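Tannase (Fusobacterium nucleatum subsp. nucleatum ATCC 25586, PDB 6YQ4) probably hydrolyses ester bonds of gallotannins, as a tannase of the alpha/beta-hydrolase class, and gives the bacterium detoxifying activity against these plant polyphenols. Local coordinates at residues P354-N366 and S376-N388. Residues are numbered along the deposited sequence; the frame is centred on the assembly and turned at random.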
loop_
_atom_site.group_PDB
_atom_site.type_symbol
_atom_site.label_atom_id
_atom_site.label_comp_id
_atom_site.label_asym_id
_atom_site.label_seq_id
_atom_site.Cartn_x
_atom_site.Cartn_y
_atom_site.Cartn_z
ATOM N N PRO A 354 16.263 -13.525 -2.495
ATOM C CA PRO A 354 15.685 -12.347 -1.826
ATOM C C PRO A 354 14.331 -11.949 -2.421
ATOM O O PRO A 354 14.221 -11.716 -3.613
ATOM C CB PRO A 354 16.738 -11.240 -2.061
ATOM C CG PRO A 354 17.976 -11.964 -2.533
ATOM C CD PRO A 354 17.489 -13.187 -3.242
ATOM N N ALA A 355 13.323 -11.838 -1.561
ATOM C CA ALA A 355 11.934 -11.749 -2.004
ATOM C C ALA A 355 11.629 -10.488 -2.822
ATOM O O ALA A 355 10.721 -10.510 -3.659
ATOM C CB ALA A 355 11.015 -11.817 -0.777
ATOM N N PHE A 356 12.330 -9.378 -2.579
ATOM C CA PHE A 356 12.063 -8.115 -3.263
ATOM C C PHE A 356 13.201 -7.679 -4.180
ATOM O O PHE A 356 12.957 -7.385 -5.358
ATOM C CB PHE A 356 11.736 -7.014 -2.234
ATOM C CG PHE A 356 10.499 -7.309 -1.435
ATOM C CD1 PHE A 356 10.569 -8.113 -0.301
ATOM C CD2 PHE A 356 9.265 -6.848 -1.848
ATOM C CE1 PHE A 356 9.447 -8.440 0.405
ATOM C CE2 PHE A 356 8.128 -7.167 -1.131
ATOM C CZ PHE A 356 8.220 -7.961 0.004
ATOM N N ASP A 357 14.452 -7.642 -3.699
ATOM C CA ASP A 357 15.588 -7.330 -4.576
ATOM C C ASP A 357 16.256 -8.631 -5.038
ATOM O O ASP A 357 17.264 -9.075 -4.463
ATOM C CB ASP A 357 16.585 -6.401 -3.892
ATOM C CG ASP A 357 17.567 -5.793 -4.887
ATOM O OD1 ASP A 357 17.427 -6.149 -6.083
ATOM O OD2 ASP A 357 18.447 -4.970 -4.502
ATOM N N SER A 358 15.702 -9.228 -6.109
ATOM C CA SER A 358 16.221 -10.478 -6.677
ATOM C C SER A 358 17.594 -10.299 -7.308
ATOM O O SER A 358 17.907 -9.252 -7.875
ATOM C CB SER A 358 15.292 -11.035 -7.760
ATOM O OG SER A 358 13.938 -10.838 -7.445
ATOM N N LEU A 359 18.386 -11.376 -7.270
ATOM C CA LEU A 359 19.758 -11.342 -7.775
ATOM C C LEU A 359 19.842 -11.138 -9.289
ATOM O O LEU A 359 20.872 -10.664 -9.778
ATOM C CB LEU A 359 20.495 -12.627 -7.397
ATOM C CG LEU A 359 20.811 -12.774 -5.915
ATOM C CD1 LEU A 359 21.846 -13.839 -5.713
ATOM C CD2 LEU A 359 21.269 -11.454 -5.333
ATOM N N ASP A 360 18.809 -11.502 -10.043
ATOM C CA ASP A 360 18.763 -11.224 -11.475
ATOM C C ASP A 360 17.920 -9.988 -11.803
ATOM O O ASP A 360 17.602 -9.765 -12.976
ATOM C CB ASP A 360 18.236 -12.444 -12.236
ATOM C CG ASP A 360 16.775 -12.737 -11.936
ATOM O OD1 ASP A 360 16.288 -12.319 -10.867
ATOM O OD2 ASP A 360 16.117 -13.404 -12.764
ATOM N N ALA A 361 17.525 -9.210 -10.785
ATOM C CA ALA A 361 16.828 -7.927 -10.957
ATOM C C ALA A 361 15.472 -8.086 -11.641
ATOM O O ALA A 361 15.041 -7.214 -12.388
ATOM C CB ALA A 361 17.692 -6.917 -11.729
ATOM N N SER A 362 14.766 -9.177 -11.375
ATOM C CA SER A 362 13.578 -9.534 -12.137
ATOM C C SER A 362 12.279 -9.357 -11.369
ATOM O O SER A 362 11.207 -9.573 -11.944
ATOM C CB SER A 362 13.675 -10.994 -12.588
ATOM O OG SER A 362 13.616 -11.836 -11.440
ATOM N N SER A 363 12.337 -9.014 -10.088
ATOM C CA SER A 363 11.108 -8.796 -9.363
ATOM C C SER A 363 10.403 -7.565 -9.916
ATOM O O SER A 363 10.997 -6.742 -10.626
ATOM C CB SER A 363 11.381 -8.635 -7.862
ATOM O OG SER A 363 11.484 -7.270 -7.508
ATOM N N GLY A 364 9.115 -7.456 -9.592
ATOM C CA GLY A 364 8.382 -6.264 -9.960
ATOM C C GLY A 364 8.951 -5.022 -9.308
ATOM O O GLY A 364 8.900 -3.929 -9.886
ATOM N N GLU A 365 9.486 -5.167 -8.080
ATOM C CA GLU A 365 10.087 -4.028 -7.377
ATOM C C GLU A 365 11.416 -3.627 -8.019
ATOM O O GLU A 365 11.723 -2.438 -8.124
ATOM C CB GLU A 365 10.294 -4.357 -5.896
ATOM C CG GLU A 365 9.025 -4.358 -5.042
ATOM C CD GLU A 365 8.114 -5.553 -5.313
ATOM O OE1 GLU A 365 6.877 -5.352 -5.342
ATOM O OE2 GLU A 365 8.629 -6.686 -5.496
ATOM N N ASN A 366 12.237 -4.605 -8.404
ATOM C CA ASN A 366 13.346 -4.349 -9.333
ATOM C C ASN A 366 12.890 -3.512 -10.522
ATOM O O ASN A 366 13.554 -2.549 -10.915
ATOM C CB ASN A 366 13.898 -5.664 -9.862
ATOM C CG ASN A 366 14.697 -6.423 -8.848
ATOM O OD1 ASN A 366 14.501 -7.634 -8.693
ATOM N ND2 ASN A 366 15.649 -5.748 -8.193
ATOM N N SER A 376 15.142 -2.435 -15.068
ATOM C CA SER A 376 15.164 -2.771 -13.648
ATOM C C SER A 376 16.512 -2.388 -13.065
ATOM O O SER A 376 17.478 -2.148 -13.791
ATOM C CB SER A 376 14.938 -4.258 -13.375
ATOM O OG SER A 376 15.883 -5.046 -14.087
ATOM N N LYS A 377 16.554 -2.320 -11.730
ATOM C CA LYS A 377 17.774 -2.020 -10.996
ATOM C C LYS A 377 17.695 -2.710 -9.643
ATOM O O LYS A 377 16.644 -3.223 -9.242
ATOM C CB LYS A 377 17.995 -0.514 -10.795
ATOM C CG LYS A 377 18.118 0.316 -12.065
ATOM C CD LYS A 377 18.887 1.594 -11.823
ATOM C CE LYS A 377 18.616 2.658 -12.880
ATOM N NZ LYS A 377 19.349 3.933 -12.610
ATOM N N HIS A 378 18.833 -2.735 -8.953
ATOM C CA HIS A 378 18.862 -3.089 -7.547
ATOM C C HIS A 378 18.494 -1.886 -6.698
ATOM O O HIS A 378 18.499 -0.744 -7.162
ATOM C CB HIS A 378 20.239 -3.602 -7.142
ATOM C CG HIS A 378 20.656 -4.812 -7.906
ATOM N ND1 HIS A 378 19.969 -6.003 -7.825
ATOM C CD2 HIS A 378 21.645 -5.001 -8.812
ATOM C CE1 HIS A 378 20.531 -6.884 -8.636
ATOM N NE2 HIS A 378 21.553 -6.304 -9.243
ATOM N N PHE A 379 18.164 -2.168 -5.437
ATOM C CA PHE A 379 17.904 -1.111 -4.467
ATOM C C PHE A 379 18.371 -1.492 -3.065
ATOM O O PHE A 379 18.049 -0.778 -2.104
ATOM C CB PHE A 379 16.412 -0.744 -4.429
ATOM C CG PHE A 379 15.487 -1.919 -4.495
ATOM C CD1 PHE A 379 14.875 -2.403 -3.342
ATOM C CD2 PHE A 379 15.220 -2.543 -5.717
ATOM C CE1 PHE A 379 13.997 -3.497 -3.399
ATOM C CE2 PHE A 379 14.353 -3.628 -5.799
ATOM C CZ PHE A 379 13.738 -4.111 -4.634
ATOM N N THR A 380 19.109 -2.582 -2.912
ATOM C CA THR A 380 19.694 -2.955 -1.644
ATOM C C THR A 380 21.178 -3.140 -1.879
ATOM O O THR A 380 21.604 -3.539 -2.965
ATOM C CB THR A 380 19.091 -4.248 -1.058
ATOM O OG1 THR A 380 19.426 -5.374 -1.895
ATOM C CG2 THR A 380 17.582 -4.125 -0.956
ATOM N N LYS A 381 21.959 -2.813 -0.858
ATOM C CA LYS A 381 23.376 -3.122 -0.906
ATOM C C LYS A 381 23.605 -4.621 -1.045
ATOM O O LYS A 381 24.607 -5.045 -1.631
ATOM C CB LYS A 381 24.048 -2.575 0.357
ATOM C CG LYS A 381 25.530 -2.835 0.459
ATOM C CD LYS A 381 26.002 -2.767 1.900
ATOM C CE LYS A 381 27.473 -3.052 1.958
ATOM N NZ LYS A 381 28.115 -2.473 0.744
ATOM N N PHE A 382 22.689 -5.437 -0.520
ATOM C CA PHE A 382 22.953 -6.869 -0.413
ATOM C C PHE A 382 22.960 -7.541 -1.793
ATOM O O PHE A 382 23.914 -8.237 -2.155
ATOM C CB PHE A 382 21.923 -7.523 0.520
ATOM C CG PHE A 382 22.015 -9.018 0.552
ATOM C CD1 PHE A 382 22.884 -9.648 1.429
ATOM C CD2 PHE A 382 21.271 -9.798 -0.333
ATOM C CE1 PHE A 382 23.015 -11.038 1.432
ATOM C CE2 PHE A 382 21.392 -11.192 -0.354
ATOM C CZ PHE A 382 22.259 -11.814 0.532
ATOM N N SER A 383 21.890 -7.358 -2.562
ATOM C CA SER A 383 21.801 -7.952 -3.885
ATOM C C SER A 383 22.787 -7.309 -4.845
ATOM O O SER A 383 23.368 -8.001 -5.691
ATOM C CB SER A 383 20.372 -7.829 -4.403
ATOM O OG SER A 383 19.469 -8.386 -3.457
ATOM N N PHE A 384 23.005 -5.999 -4.726
ATOM C CA PHE A 384 23.966 -5.345 -5.606
ATOM C C PHE A 384 25.369 -5.903 -5.389
ATOM O O PHE A 384 26.047 -6.294 -6.349
ATOM C CB PHE A 384 23.936 -3.829 -5.397
ATOM C CG PHE A 384 25.022 -3.090 -6.143
ATOM C CD1 PHE A 384 24.845 -2.717 -7.469
ATOM C CD2 PHE A 384 26.230 -2.774 -5.520
ATOM C CE1 PHE A 384 25.854 -2.043 -8.170
ATOM C CE2 PHE A 384 27.246 -2.103 -6.217
ATOM C CZ PHE A 384 27.051 -1.740 -7.552
ATOM N N ASP A 385 25.812 -5.971 -4.123
ATOM C CA ASP A 385 27.177 -6.419 -3.829
ATOM C C ASP A 385 27.409 -7.855 -4.277
ATOM O O ASP A 385 28.519 -8.203 -4.697
ATOM C CB ASP A 385 27.494 -6.312 -2.329
ATOM C CG ASP A 385 27.715 -4.876 -1.851
ATOM O OD1 ASP A 385 27.616 -3.923 -2.647
ATOM O OD2 ASP A 385 27.990 -4.702 -0.647
ATOM N N ILE A 386 26.405 -8.728 -4.138
ATOM C CA ILE A 386 26.574 -10.090 -4.644
ATOM C C ILE A 386 26.918 -10.052 -6.123
ATOM O O ILE A 386 27.886 -10.680 -6.575
ATOM C CB ILE A 386 25.315 -10.939 -4.400
ATOM C CG1 ILE A 386 25.207 -11.385 -2.949
ATOM C CG2 ILE A 386 25.356 -12.169 -5.275
ATOM C CD1 ILE A 386 23.966 -12.227 -2.708
ATOM N N ASN A 387 26.146 -9.289 -6.897
ATOM C CA ASN A 387 26.355 -9.256 -8.340
ATOM C C ASN A 387 27.627 -8.496 -8.697
ATOM O O ASN A 387 28.370 -8.897 -9.605
ATOM C CB ASN A 387 25.128 -8.650 -9.021
ATOM C CG ASN A 387 23.977 -9.640 -9.113
ATOM O OD1 ASN A 387 24.174 -10.801 -9.458
ATOM N ND2 ASN A 387 22.779 -9.191 -8.775
ATOM N N ASN A 388 27.895 -7.408 -7.982
ATOM C CA ASN A 388 29.105 -6.629 -8.220
ATOM C C ASN A 388 30.367 -7.457 -7.962
ATOM O O ASN A 388 31.348 -7.364 -8.712
ATOM C CB ASN A 388 29.062 -5.381 -7.335
ATOM C CG ASN A 388 30.159 -4.405 -7.644
ATOM O OD1 ASN A 388 30.202 -3.824 -8.725
ATOM N ND2 ASN A 388 31.045 -4.194 -6.682
#
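Asn366 and Ser376 lie with CA atoms 4.9 Å apart, where Lys377 N donates to Asn366 O, and the two segments meet again at Leu359 and Ser383, beside the start of helix 381-394. Between these points sits the buried carboxylate of Asp357, its CG anti to the backbone N (chi1 -166°) and so carried into the loop before that helix. Aspartate suits because its two oxygens accept five donors. Asp357 OD2 takes Phe379 N, Thr380 N and, at 2.8 Å, Thr380 OG1; threonine fits, since OG1 also accepts from Ser383 N as the helix N-cap. Asp357 OD1 receives His378 ND1 at 3.1 Å, nearly straight and in the imidazole plane, while Asn366 ND2 comes from the opposite face of the carboxylate. Asparagine suits because Asn366 ND2 also reaches Lys377 O, at 2.9 Å, and Asn366 forms a capping box with Ser363 on helix 364-368. Phe379 lays one ring face over Asp357 CB, a CH-pi contact. Asn387 ND2 binds Leu359 O, and Leu359 CD2 packs on Ile386 CD1 at 3.8 Å. Asp216 of helix 212-223 takes the backbone N of Phe356 and Asp357. Five donors, including the in-plane ND1-H that suits histidine here, should stabilise the buried carboxylate's negative charge.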